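DUF1780 domain-containing protein (Pseudomonas aeruginosa, PDB 1Y0K) is of unknown function but belongs to a family of putative endonucleases in the PD-(D/E)XK clan, so it may act on nucleic acids. Local coordinates at residues N42-F50 with P58-G66; V33-L41 with S173-V182. All coordinates share one frame; numbering follows the deposited sequence.

Contact 1: residues N42-F50 with P58-G66; sequences NVPYRQEDF and PDVLFKGAG
Asp49 OD2 faces Lys63 across this contact and is gripped by two firm bonds. Arg46 N donates to it at 2.7 Å in a nearly straight bond (176°), from above the carboxylate plane. A water donates to the same oxygen and accepts from Lys63 NZ. The direct salt bridge is long, with Asp49 OD2 and Lys63 NZ 3.9 Å apart, so the water does much of the joining. A second water links Lys63 NZ to Pro44 O. A third joins Asp49 O to Lys63 N.

Lys63 sits in the type I' turn from Phe62 to Ala65, which links strands 60-62 and 65-73 as a tight beta hairpin. The rest of the Lys63 chain runs out straight and brings NZ to the waters. Lys63 CG lies over the centre of one face of the Phe62 ring, 3.8 Å above the plane.

The apolar half centres on Phe62. Its CG is anti to the backbone N (chi1 171°), and the ring reaches in among the residues of 42-50. Asp49 CB meets the ring edge 3.6 Å from Phe62 CE1. Val43 CG1 also lies at the edge. Tyr45 CB approaches Phe62 CE1 obliquely. The Phe50 and Phe62 planes are 24° apart, but the rings are displaced so far that little of one lies over the other. Phe50 CD2 touches Val60 CG1 at 3.9 Å. The carbonyl oxygen of Pro44, which takes a water, also lies near the ring plane at the Phe62 edge.

No direct hydrogen bond crosses between the segments. The contact is thus apolar around the Phe62 ring, at the edge of the sheet, and charged and largely water-mediated beside it.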
ATOM      1  N   ASN A  42       5.664   0.882 -12.766  0.50 17.67           N
ATOM      2  CA  ASN A  42       5.943   0.525 -14.152  0.50 17.87           C
ATOM      3  C   ASN A  42       6.590  -0.864 -14.251  0.50 17.83           C
ATOM      4  O   ASN A  42       7.594  -1.061 -14.942  0.50 17.42           O
ATOM      5  CB  ASN A  42       6.805   1.615 -14.812  0.50 18.26           C
ATOM      6  CG  ASN A  42       6.786   1.550 -16.322  0.50 18.88           C
ATOM      7  OD1 ASN A  42       5.850   1.029 -16.925  0.50 20.12           O
ATOM      8  ND2 ASN A  42       7.823   2.096 -16.946  0.50 19.81           N
ATOM      9  N   VAL A  43       6.008  -1.821 -13.530  1.00 17.32           N
ATOM     10  CA  VAL A  43       6.476  -3.197 -13.536  1.00 17.76           C
ATOM     11  C   VAL A  43       5.504  -3.981 -14.416  1.00 18.46           C
ATOM     12  O   VAL A  43       4.312  -4.065 -14.104  1.00 18.07           O
ATOM     13  CB  VAL A  43       6.516  -3.791 -12.094  1.00 17.46           C
ATOM     14  CG1 VAL A  43       6.790  -5.290 -12.127  1.00 17.09           C
ATOM     15  CG2 VAL A  43       7.548  -3.059 -11.237  1.00 16.78           C
ATOM     16  N   PRO A  44       6.002  -4.532 -15.537  1.00 19.26           N
ATOM     17  CA  PRO A  44       5.136  -5.288 -16.457  1.00 19.58           C
ATOM     18  C   PRO A  44       4.533  -6.548 -15.836  1.00 19.68           C
ATOM     19  O   PRO A  44       5.168  -7.217 -15.018  1.00 19.48           O
ATOM     20  CB  PRO A  44       6.071  -5.671 -17.607  1.00 19.87           C
ATOM     21  CG  PRO A  44       7.456  -5.498 -17.072  1.00 20.44           C
ATOM     22  CD  PRO A  44       7.400  -4.465 -16.001  1.00 19.70           C
ATOM     23  N   TYR A  45       3.308  -6.869 -16.237  1.00 19.98           N
ATOM     24  CA  TYR A  45       2.663  -8.086 -15.774  1.00 20.12           C
ATOM     25  C   TYR A  45       1.670  -8.596 -16.806  1.00 20.87           C
ATOM     26  O   TYR A  45       1.168  -7.833 -17.638  1.00 20.80           O
ATOM     27  CB  TYR A  45       1.958  -7.848 -14.429  1.00 19.70           C
ATOM     28  CG  TYR A  45       0.828  -6.834 -14.450  1.00 19.39           C
ATOM     29  CD1 TYR A  45      -0.473  -7.226 -14.762  1.00 17.66           C
ATOM     30  CD2 TYR A  45       1.054  -5.491 -14.127  1.00 18.71           C
ATOM     31  CE1 TYR A  45      -1.516  -6.316 -14.768  1.00 18.03           C
ATOM     32  CE2 TYR A  45       0.010  -4.563 -14.137  1.00 18.54           C
ATOM     33  CZ  TYR A  45      -1.270  -4.987 -14.460  1.00 18.58           C
ATOM     34  OH  TYR A  45      -2.316  -4.095 -14.463  1.00 19.50           O
ATOM     35  N   ARG A  46       1.405  -9.893 -16.751  1.00 21.73           N
ATOM     36  CA  ARG A  46       0.296 -10.473 -17.484  1.00 22.90           C
ATOM     37  C   ARG A  46      -0.691 -10.957 -16.434  1.00 22.35           C
ATOM     38  O   ARG A  46      -0.307 -11.198 -15.287  1.00 22.54           O
ATOM     39  CB  ARG A  46       0.772 -11.621 -18.372  1.00 22.79           C
ATOM     40  CG  ARG A  46       1.844 -11.233 -19.387  1.00 24.38           C
ATOM     41  CD  ARG A  46       2.111 -12.365 -20.375  1.00 25.54           C
ATOM     42  NE  ARG A  46       0.888 -12.777 -21.066  1.00 31.29           N
ATOM     43  CZ  ARG A  46       0.431 -12.229 -22.189  1.00 32.90           C
ATOM     44  NH1 ARG A  46       1.098 -11.244 -22.778  1.00 34.82           N
ATOM     45  NH2 ARG A  46      -0.699 -12.674 -22.727  1.00 34.34           N
ATOM     46  N   GLN A  47      -1.958 -11.097 -16.811  1.00 22.42           N
ATOM     47  CA  GLN A  47      -2.996 -11.460 -15.848  1.00 22.53           C
ATOM     48  C   GLN A  47      -2.709 -12.788 -15.151  1.00 22.26           C
ATOM     49  O   GLN A  47      -3.001 -12.948 -13.964  1.00 22.25           O
ATOM     50  CB  GLN A  47      -4.368 -11.516 -16.526  1.00 22.56           C
ATOM     51  CG  GLN A  47      -5.519 -11.258 -15.581  1.00 23.46           C
ATOM     52  CD  GLN A  47      -5.479  -9.854 -14.995  1.00 24.25           C
ATOM     53  OE1 GLN A  47      -5.238  -8.868 -15.705  1.00 23.52           O
ATOM     54  NE2 GLN A  47      -5.703  -9.760 -13.695  1.00 24.41           N
ATOM     55  N   GLU A  48      -2.136 -13.730 -15.900  1.00 22.64           N
ATOM     56  CA  GLU A  48      -1.774 -15.060 -15.399  1.00 23.01           C
ATOM     57  C   GLU A  48      -0.677 -15.037 -14.322  1.00 22.50           C
ATOM     58  O   GLU A  48      -0.477 -16.029 -13.615  1.00 22.45           O
ATOM     59  CB  GLU A  48      -1.329 -15.955 -16.564  1.00 23.62           C
ATOM     60  CG  GLU A  48      -0.317 -15.298 -17.498  1.00 26.63           C
ATOM     61  CD  GLU A  48      -0.953 -14.615 -18.727  1.00 31.10           C
ATOM     62  OE1 GLU A  48      -2.068 -14.028 -18.636  1.00 30.86           O
ATOM     63  OE2 GLU A  48      -0.313 -14.665 -19.803  1.00 35.19           O
ATOM     64  N   ASP A  49       0.033 -13.914 -14.199  1.00 21.93           N
ATOM     65  CA  ASP A  49       1.096 -13.789 -13.200  1.00 21.43           C
ATOM     66  C   ASP A  49       0.615 -13.755 -11.744  1.00 21.20           C
ATOM     67  O   ASP A  49       1.410 -13.979 -10.837  1.00 21.20           O
ATOM     68  CB  ASP A  49       1.970 -12.563 -13.457  1.00 21.05           C
ATOM     69  CG  ASP A  49       2.731 -12.637 -14.769  1.00 22.31           C
ATOM     70  OD1 ASP A  49       3.028 -13.758 -15.239  1.00 21.77           O
ATOM     71  OD2 ASP A  49       3.053 -11.558 -15.311  1.00 21.48           O
ATOM     72  N   PHE A  50      -0.659 -13.442 -11.516  1.00 20.80           N
ATOM     73  CA  PHE A  50      -1.196 -13.391 -10.153  1.00 20.83           C
ATOM     74  C   PHE A  50      -1.811 -14.727  -9.760  1.00 21.76           C
ATOM     75  O   PHE A  50      -2.535 -15.340 -10.549  1.00 22.06           O
ATOM     76  CB  PHE A  50      -2.238 -12.279 -10.028  1.00 20.83           C
ATOM     77  CG  PHE A  50      -1.736 -10.944 -10.465  1.00 19.36           C
ATOM     78  CD1 PHE A  50      -1.999 -10.474 -11.748  1.00 19.51           C
ATOM     79  CD2 PHE A  50      -0.959 -10.170  -9.609  1.00 19.54           C
ATOM     80  CE1 PHE A  50      -1.515  -9.249 -12.162  1.00 19.48           C
ATOM     81  CE2 PHE A  50      -0.474  -8.947 -10.013  1.00 19.39           C
ATOM     82  CZ  PHE A  50      -0.749  -8.482 -11.293  1.00 18.59           C
ATOM     83  N   PRO A  58       0.512 -15.232   2.412  1.00 18.73           N
ATOM     84  CA  PRO A  58       0.010 -13.923   1.977  1.00 17.76           C
ATOM     85  C   PRO A  58      -1.325 -14.015   1.230  1.00 17.31           C
ATOM     86  O   PRO A  58      -2.037 -15.018   1.358  1.00 17.13           O
ATOM     87  CB  PRO A  58       1.119 -13.442   1.041  1.00 17.84           C
ATOM     88  CG  PRO A  58       1.600 -14.723   0.384  1.00 18.40           C
ATOM     89  CD  PRO A  58       1.468 -15.798   1.439  1.00 18.62           C
ATOM     90  N   ASP A  59      -1.653 -12.979   0.455  1.00 16.14           N
ATOM     91  CA  ASP A  59      -2.910 -12.928  -0.303  1.00 15.71           C
ATOM     92  C   ASP A  59      -2.715 -13.168  -1.787  1.00 15.50           C
ATOM     93  O   ASP A  59      -3.497 -13.894  -2.414  1.00 15.05           O
ATOM     94  CB  ASP A  59      -3.607 -11.578  -0.114  1.00 15.88           C
ATOM     95  CG  ASP A  59      -3.985 -11.315   1.330  1.00 17.42           C
ATOM     96  OD1 ASP A  59      -4.657 -12.175   1.950  1.00 18.08           O
ATOM     97  OD2 ASP A  59      -3.614 -10.242   1.848  1.00 15.84           O
ATOM     98  N   VAL A  60      -1.686 -12.539  -2.346  1.00 14.65           N
ATOM     99  CA  VAL A  60      -1.455 -12.558  -3.781  1.00 14.79           C
ATOM    100  C   VAL A  60       0.009 -12.838  -4.070  1.00 14.71           C
ATOM    101  O   VAL A  60       0.896 -12.114  -3.601  1.00 15.12           O
ATOM    102  CB  VAL A  60      -1.870 -11.207  -4.436  1.00 14.09           C
ATOM    103  CG1 VAL A  60      -1.530 -11.195  -5.927  1.00 14.97           C
ATOM    104  CG2 VAL A  60      -3.361 -10.922  -4.211  1.00 14.55           C
ATOM    105  N   LEU A  61       0.260 -13.893  -4.848  1.00 15.20           N
ATOM    106  CA  LEU A  61       1.605 -14.199  -5.322  1.00 15.42           C
ATOM    107  C   LEU A  61       1.855 -13.538  -6.669  1.00 15.63           C
ATOM    108  O   LEU A  61       1.007 -13.581  -7.556  1.00 15.95           O
ATOM    109  CB  LEU A  61       1.824 -15.717  -5.444  1.00 15.78           C
ATOM    110  CG  LEU A  61       1.468 -16.594  -4.228  1.00 16.01           C
ATOM    111  CD1 LEU A  61       1.581 -18.083  -4.570  1.00 17.44           C
ATOM    112  CD2 LEU A  61       2.352 -16.270  -3.037  1.00 18.24           C
ATOM    113  N   PHE A  62       3.020 -12.921  -6.812  1.00 15.39           N
ATOM    114  CA  PHE A  62       3.435 -12.359  -8.101  1.00 15.80           C
ATOM    115  C   PHE A  62       4.942 -12.409  -8.214  1.00 16.14           C
ATOM    116  O   PHE A  62       5.640 -11.718  -7.477  1.00 15.70           O
ATOM    117  CB  PHE A  62       2.955 -10.905  -8.245  1.00 15.91           C
ATOM    118  CG  PHE A  62       3.517 -10.199  -9.452  1.00 16.22           C
ATOM    119  CD1 PHE A  62       2.973 -10.422 -10.712  1.00 16.26           C
ATOM    120  CD2 PHE A  62       4.588  -9.323  -9.333  1.00 16.28           C
ATOM    121  CE1 PHE A  62       3.505  -9.785 -11.847  1.00 16.57           C
ATOM    122  CE2 PHE A  62       5.118  -8.671 -10.458  1.00 17.11           C
ATOM    123  CZ  PHE A  62       4.578  -8.905 -11.714  1.00 17.51           C
ATOM    124  N   LYS A  63       5.444 -13.226  -9.141  1.00 17.09           N
ATOM    125  CA  LYS A  63       6.887 -13.299  -9.451  1.00 18.48           C
ATOM    126  C   LYS A  63       7.822 -13.225  -8.230  1.00 18.22           C
ATOM    127  O   LYS A  63       8.726 -12.370  -8.150  1.00 19.80           O
ATOM    128  CB  LYS A  63       7.265 -12.223 -10.470  1.00 18.82           C
ATOM    129  CG  LYS A  63       6.495 -12.323 -11.770  1.00 20.30           C
ATOM    130  CD  LYS A  63       6.958 -11.265 -12.769  1.00 24.60           C
ATOM    131  CE  LYS A  63       6.199 -11.428 -14.081  1.00 25.96           C
ATOM    132  NZ  LYS A  63       6.831 -10.701 -15.220  1.00 28.15           N
ATOM    133  N   GLY A  64       7.594 -14.116  -7.281  1.00 18.21           N
ATOM    134  CA  GLY A  64       8.448 -14.195  -6.109  1.00 17.38           C
ATOM    135  C   GLY A  64       7.965 -13.354  -4.938  1.00 16.79           C
ATOM    136  O   GLY A  64       8.358 -13.615  -3.796  1.00 17.03           O
ATOM    137  N   ALA A  65       7.141 -12.342  -5.217  1.00 15.91           N
ATOM    138  CA  ALA A  65       6.511 -11.549  -4.150  1.00 15.52           C
ATOM    139  C   ALA A  65       5.372 -12.319  -3.504  1.00 15.42           C
ATOM    140  O   ALA A  65       4.654 -13.058  -4.172  1.00 15.47           O
ATOM    141  CB  ALA A  65       6.004 -10.196  -4.680  1.00 15.70           C
ATOM    142  N   GLY A  66       5.223 -12.139  -2.197  1.00 15.45           N
ATOM    143  CA  GLY A  66       4.100 -12.703  -1.458  1.00 14.94           C
ATOM    144  C   GLY A  66       3.363 -11.516  -0.867  1.00 14.11           C
ATOM    145  O   GLY A  66       3.609 -11.118   0.270  1.00 14.78           O
TER
HETATM  146  O   HOH W   1       7.452  -8.182 -14.513  1.00 30.27           O
HETATM  147  O   HOH W   2       3.986 -14.781 -10.892  1.00 26.18           O
HETATM  148  O   HOH W   3       4.943 -11.288 -17.140  1.00 31.20           O

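Contact 2: residues V33-L41 with S173-V182; sequences VCQRFLEAL and SMVGPTFARV
Phe37 packs its ring against Val175, Ser173 and Val182, and such apolar contacts carry the interface. The first torsion (chi1 177°) swings the ring off the helix, opposite its own backbone N, toward both strands. Phe37 CD1 lies 4.1 Å from Val175 CB. At the far end, Phe37 CZ meets Val182 CG2 at 3.9 Å, near the ring plane. Ala180 CB also lies at the ring edge, more loosely. Leu41 CG covers part of one ring face, offset toward the rim, and Leu41 CD1 touches Val182 CG2.

One turn before Phe37, Val33 CG1 meets Val175 CG1 at 3.8 Å. Val175 turns its other methyl, CG2, against the helix backbone at Phe37 CA. Ala40 and Ala180 meet through their CB atoms, 3.5 Å apart, a close approach consistent with their small size.

These residues place helix 26-40 across a beta hairpin formed by strands 171-175 and 179-185. The local helix axis runs nearly perpendicular to both strands, at 96° to 173-175 and 84° to 179-182, with closest approaches of 8.9 Å and 8.7 Å between the local axes. This is an alpha/beta layer packing on the central mixed sheet. Leu142 of the adjoining strand 140-146 and Leu193 of helix 191-194 also border Phe37.

No hydrogen bond crosses the interface. Ser173 lays both CB and OG against the Phe37 ring, each 3.4 Å from Phe37 CZ; the hydroxyl comes in obliquely.

The charged pair of the helix lies within one segment. Arg36 grips Glu39 side-on, NE to OE1 and NH1 to OE2, the latter at 2.8 Å. Both carboxylate oxygens are met from above their plane. Glu39 OE2 also bonds Tyr45 OH, and Trp32 makes a cation-pi contact with Arg36.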
ATOM      1  N   VAL A  33      -5.418  -4.140  -5.952  1.00 12.86           N
ATOM      2  CA  VAL A  33      -4.406  -3.321  -5.259  1.00 12.36           C
ATOM      3  C   VAL A  33      -3.002  -3.619  -5.804  1.00 12.42           C
ATOM      4  O   VAL A  33      -2.223  -2.701  -6.099  1.00 12.43           O
ATOM      5  CB  VAL A  33      -4.437  -3.538  -3.732  1.00 11.89           C
ATOM      6  CG1 VAL A  33      -3.243  -2.862  -3.067  1.00 13.11           C
ATOM      7  CG2 VAL A  33      -5.741  -2.980  -3.145  1.00 12.26           C
ATOM      8  N   CYS A  34      -2.683  -4.902  -5.931  1.00 12.71           N
ATOM      9  CA  CYS A  34      -1.394  -5.313  -6.484  1.00 12.40           C
ATOM     10  C   CYS A  34      -1.202  -4.752  -7.895  1.00 12.58           C
ATOM     11  O   CYS A  34      -0.137  -4.241  -8.211  1.00 12.29           O
ATOM     12  CB  CYS A  34      -1.268  -6.840  -6.480  1.00 12.88           C
ATOM     13  SG  CYS A  34      -1.220  -7.532  -4.801  1.00 14.39           S
ATOM     14  N   GLN A  35      -2.225  -4.845  -8.740  1.00 12.69           N
ATOM     15  CA  GLN A  35      -2.097  -4.297 -10.097  1.00 13.85           C
ATOM     16  C   GLN A  35      -1.829  -2.798 -10.089  1.00 13.53           C
ATOM     17  O   GLN A  35      -0.963  -2.326 -10.820  1.00 13.65           O
ATOM     18  CB  GLN A  35      -3.339  -4.596 -10.929  1.00 14.28           C
ATOM     19  CG  GLN A  35      -3.413  -6.028 -11.414  1.00 16.48           C
ATOM     20  CD  GLN A  35      -4.557  -6.219 -12.391  1.00 18.85           C
ATOM     21  OE1 GLN A  35      -4.664  -5.507 -13.393  1.00 21.81           O
ATOM     22  NE2 GLN A  35      -5.417  -7.162 -12.103  1.00 20.49           N
ATOM     23  N   ARG A  36      -2.564  -2.052  -9.262  1.00 13.36           N
ATOM     24  CA  ARG A  36      -2.375  -0.589  -9.168  1.00 13.54           C
ATOM     25  C   ARG A  36      -0.949  -0.252  -8.727  1.00 13.57           C
ATOM     26  O   ARG A  36      -0.322   0.681  -9.241  1.00 14.10           O
ATOM     27  CB  ARG A  36      -3.388   0.042  -8.199  1.00 13.52           C
ATOM     28  CG  ARG A  36      -4.894  -0.103  -8.591  1.00 14.43           C
ATOM     29  CD  ARG A  36      -5.268   0.475  -9.995  1.00 16.30           C
ATOM     30  NE  ARG A  36      -4.852  -0.322 -11.160  1.00 18.87           N
ATOM     31  CZ  ARG A  36      -5.363  -1.502 -11.527  1.00 21.88           C
ATOM     32  NH1 ARG A  36      -4.909  -2.112 -12.620  1.00 22.39           N
ATOM     33  NH2 ARG A  36      -6.305  -2.098 -10.809  1.00 22.51           N
ATOM     34  N   PHE A  37      -0.436  -1.026  -7.775  1.00 13.31           N
ATOM     35  CA  PHE A  37       0.931  -0.840  -7.266  1.00 13.03           C
ATOM     36  C   PHE A  37       1.970  -1.117  -8.353  1.00 13.28           C
ATOM     37  O   PHE A  37       2.895  -0.325  -8.559  1.00 13.13           O
ATOM     38  CB  PHE A  37       1.122  -1.764  -6.051  1.00 13.27           C
ATOM     39  CG  PHE A  37       2.501  -1.752  -5.458  1.00 12.51           C
ATOM     40  CD1 PHE A  37       3.044  -0.583  -4.933  1.00 11.51           C
ATOM     41  CD2 PHE A  37       3.230  -2.937  -5.359  1.00 13.97           C
ATOM     42  CE1 PHE A  37       4.302  -0.584  -4.348  1.00 11.89           C
ATOM     43  CE2 PHE A  37       4.499  -2.951  -4.784  1.00 14.79           C
ATOM     44  CZ  PHE A  37       5.035  -1.759  -4.266  1.00 14.24           C
ATOM     45  N   LEU A  38       1.819  -2.232  -9.062  1.00 13.70           N
ATOM     46  CA  LEU A  38       2.757  -2.582 -10.134  1.00 13.85           C
ATOM     47  C   LEU A  38       2.718  -1.532 -11.253  1.00 14.99           C
ATOM     48  O   LEU A  38       3.759  -1.166 -11.802  1.00 15.24           O
ATOM     49  CB  LEU A  38       2.464  -3.991 -10.681  1.00 13.72           C
ATOM     50  CG  LEU A  38       2.685  -5.145  -9.688  1.00 13.81           C
ATOM     51  CD1 LEU A  38       2.186  -6.451 -10.297  1.00 17.03           C
ATOM     52  CD2 LEU A  38       4.140  -5.260  -9.246  1.00 15.79           C
ATOM     53  N   GLU A  39       1.513  -1.055 -11.579  1.00 15.47           N
ATOM     54  CA  GLU A  39       1.353   0.034 -12.548  1.00 16.84           C
ATOM     55  C   GLU A  39       2.058   1.313 -12.100  1.00 16.74           C
ATOM     56  O   GLU A  39       2.702   1.975 -12.906  1.00 17.15           O
ATOM     57  CB  GLU A  39      -0.123   0.288 -12.851  1.00 16.84           C
ATOM     58  CG  GLU A  39      -0.730  -0.853 -13.630  1.00 19.41           C
ATOM     59  CD  GLU A  39      -2.226  -0.735 -13.754  1.00 24.39           C
ATOM     60  OE1 GLU A  39      -2.794   0.243 -13.224  1.00 26.91           O
ATOM     61  OE2 GLU A  39      -2.831  -1.634 -14.373  1.00 26.72           O
ATOM     62  N   ALA A  40       1.967   1.630 -10.811  1.00 16.47           N
ATOM     63  CA  ALA A  40       2.681   2.778 -10.241  1.00 16.84           C
ATOM     64  C   ALA A  40       4.188   2.669 -10.433  1.00 17.20           C
ATOM     65  O   ALA A  40       4.858   3.671 -10.682  1.00 17.57           O
ATOM     66  CB  ALA A  40       2.355   2.929  -8.767  1.00 17.01           C
ATOM     67  N   LEU A  41       4.710   1.450 -10.322  1.00 17.20           N
ATOM     68  CA  LEU A  41       6.146   1.219 -10.415  1.00 17.46           C
ATOM     69  C   LEU A  41       6.604   0.879 -11.820  1.00 17.39           C
ATOM     70  O   LEU A  41       7.791   0.612 -12.025  1.00 17.60           O
ATOM     71  CB  LEU A  41       6.579   0.099  -9.464  1.00 17.61           C
ATOM     72  CG  LEU A  41       6.251   0.288  -7.982  1.00 18.45           C
ATOM     73  CD1 LEU A  41       6.944  -0.800  -7.172  1.00 19.02           C
ATOM     74  CD2 LEU A  41       6.688   1.651  -7.517  1.00 20.88           C
ATOM     75  N   SER A 173       5.203  -1.750   1.523  1.00 11.77           N
ATOM     76  CA  SER A 173       4.925  -0.749   0.506  1.00 12.02           C
ATOM     77  C   SER A 173       3.536  -0.178   0.730  1.00 12.44           C
ATOM     78  O   SER A 173       2.684  -0.827   1.347  1.00 12.18           O
ATOM     79  CB  SER A 173       5.016  -1.358  -0.891  1.00 12.46           C
ATOM     80  OG  SER A 173       6.275  -1.972  -1.113  1.00 12.94           O
HETATM   81  N   MSE A 174       3.321   1.040   0.226  1.00 12.83           N
HETATM   82  CA  MSE A 174       2.010   1.688   0.241  1.00 14.06           C
HETATM   83  C   MSE A 174       1.607   2.112  -1.164  1.00 13.12           C
HETATM   84  O   MSE A 174       2.443   2.503  -1.985  1.00 12.08           O
HETATM   85  CB  MSE A 174       2.021   2.957   1.100  1.00 14.00           C
HETATM   86  CG  MSE A 174       2.346   2.802   2.572  1.00 17.48           C
HETATM   87 SE   MSE A 174       2.418   4.482   3.338  1.00 18.35          SE
HETATM   88  CE  MSE A 174       3.733   5.236   2.459  1.00 23.55           C
ATOM     89  N   VAL A 175       0.315   2.054  -1.427  1.00 12.58           N
ATOM     90  CA  VAL A 175      -0.233   2.607  -2.663  1.00 12.82           C
ATOM     91  C   VAL A 175      -1.593   3.218  -2.348  1.00 13.25           C
ATOM     92  O   VAL A 175      -2.321   2.727  -1.498  1.00 13.30           O
ATOM     93  CB  VAL A 175      -0.330   1.542  -3.793  1.00 13.03           C
ATOM     94  CG1 VAL A 175      -1.310   0.413  -3.432  1.00 12.68           C
ATOM     95  CG2 VAL A 175      -0.733   2.197  -5.139  1.00 13.56           C
ATOM     96  N   GLY A 176      -1.917   4.313  -3.024  1.00 13.67           N
ATOM     97  CA  GLY A 176      -3.243   4.905  -2.919  1.00 13.96           C
ATOM     98  C   GLY A 176      -3.522   5.674  -4.190  1.00 14.19           C
ATOM     99  O   GLY A 176      -2.711   5.672  -5.105  1.00 14.25           O
ATOM    100  N   PRO A 177      -4.680   6.344  -4.258  1.00 14.95           N
ATOM    101  CA  PRO A 177      -4.979   7.085  -5.478  1.00 15.40           C
ATOM    102  C   PRO A 177      -3.942   8.170  -5.795  1.00 15.83           C
ATOM    103  O   PRO A 177      -3.734   8.498  -6.969  1.00 17.34           O
ATOM    104  CB  PRO A 177      -6.371   7.678  -5.199  1.00 15.68           C
ATOM    105  CG  PRO A 177      -6.960   6.768  -4.116  1.00 15.94           C
ATOM    106  CD  PRO A 177      -5.767   6.413  -3.268  1.00 15.42           C
ATOM    107  N   THR A 178      -3.262   8.699  -4.779  1.00 15.14           N
ATOM    108  CA  THR A 178      -2.337   9.819  -5.015  1.00 15.89           C
ATOM    109  C   THR A 178      -0.860   9.451  -5.147  1.00 15.13           C
ATOM    110  O   THR A 178      -0.074  10.262  -5.627  1.00 15.60           O
ATOM    111  CB  THR A 178      -2.445  10.903  -3.927  1.00 15.67           C
ATOM    112  OG1 THR A 178      -2.102  10.336  -2.656  1.00 18.50           O
ATOM    113  CG2 THR A 178      -3.874  11.459  -3.866  1.00 17.58           C
ATOM    114  N   PHE A 179      -0.473   8.251  -4.712  1.00 14.46           N
ATOM    115  CA  PHE A 179       0.960   7.931  -4.658  1.00 13.85           C
ATOM    116  C   PHE A 179       1.223   6.452  -4.426  1.00 13.00           C
ATOM    117  O   PHE A 179       0.319   5.705  -4.068  1.00 12.21           O
ATOM    118  CB  PHE A 179       1.646   8.741  -3.549  1.00 15.12           C
ATOM    119  CG  PHE A 179       1.510   8.128  -2.180  1.00 17.31           C
ATOM    120  CD1 PHE A 179       2.581   7.441  -1.610  1.00 19.83           C
ATOM    121  CD2 PHE A 179       0.310   8.209  -1.483  1.00 19.55           C
ATOM    122  CE1 PHE A 179       2.466   6.860  -0.350  1.00 21.88           C
ATOM    123  CE2 PHE A 179       0.179   7.627  -0.207  1.00 22.24           C
ATOM    124  CZ  PHE A 179       1.260   6.950   0.353  1.00 21.64           C
ATOM    125  N   ALA A 180       2.475   6.050  -4.641  1.00 12.29           N
ATOM    126  CA  ALA A 180       2.969   4.736  -4.218  1.00 11.15           C
ATOM    127  C   ALA A 180       4.387   4.905  -3.687  1.00 11.62           C
ATOM    128  O   ALA A 180       5.132   5.796  -4.119  1.00 11.50           O
ATOM    129  CB  ALA A 180       2.940   3.762  -5.367  1.00 11.57           C
ATOM    130  N   ARG A 181       4.752   4.073  -2.719  1.00 11.33           N
ATOM    131  CA  ARG A 181       6.101   4.098  -2.186  1.00 11.72           C
ATOM    132  C   ARG A 181       6.450   2.742  -1.595  1.00 11.59           C
ATOM    133  O   ARG A 181       5.650   2.151  -0.867  1.00 11.94           O
ATOM    134  CB  ARG A 181       6.239   5.180  -1.108  1.00 12.11           C
ATOM    135  CG  ARG A 181       7.631   5.244  -0.478  1.00 12.23           C
ATOM    136  CD  ARG A 181       7.696   6.328   0.602  1.00 13.64           C
ATOM    137  NE  ARG A 181       8.995   6.327   1.275  1.00 17.47           N
ATOM    138  CZ  ARG A 181      10.046   7.053   0.891  1.00 17.95           C
ATOM    139  NH1 ARG A 181       9.962   7.886  -0.142  1.00 18.37           N
ATOM    140  NH2 ARG A 181      11.187   6.963   1.561  1.00 17.37           N
ATOM    141  N   VAL A 182       7.644   2.260  -1.919  1.00 11.44           N
ATOM    142  CA  VAL A 182       8.218   1.116  -1.211  1.00 12.18           C
ATOM    143  C   VAL A 182       8.920   1.688   0.029  1.00 12.23           C
ATOM    144  O   VAL A 182       9.885   2.464  -0.097  1.00 13.24           O
ATOM    145  CB  VAL A 182       9.227   0.348  -2.113  1.00 11.52           C
ATOM    146  CG1 VAL A 182       9.876  -0.808  -1.338  1.00 13.09           C
ATOM    147  CG2 VAL A 182       8.529  -0.167  -3.379  1.00 14.26           C
TER

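Overall arrangement
Contacts 1 and 2 have centres 13 Å apart and touch each other. Along the chain, helix segment 33-41 runs straight into loop 42-50. Segment 58-66 follows, and 173-182 comes much later, so both segments of contact 1 lie between those of contact 2. Both contacts reach the same seven-stranded mixed sheet. Contact 1 lies near its 50-51 edge, while contact 2 places helix 26-40 over the hairpin toward the other edge, close to the centre of the chain. A probable hydrogen bond from Val43 N to Leu38 O ties the loop to the helix end. The two contacts thus join one helix and its following loop to separated parts of a single sheet.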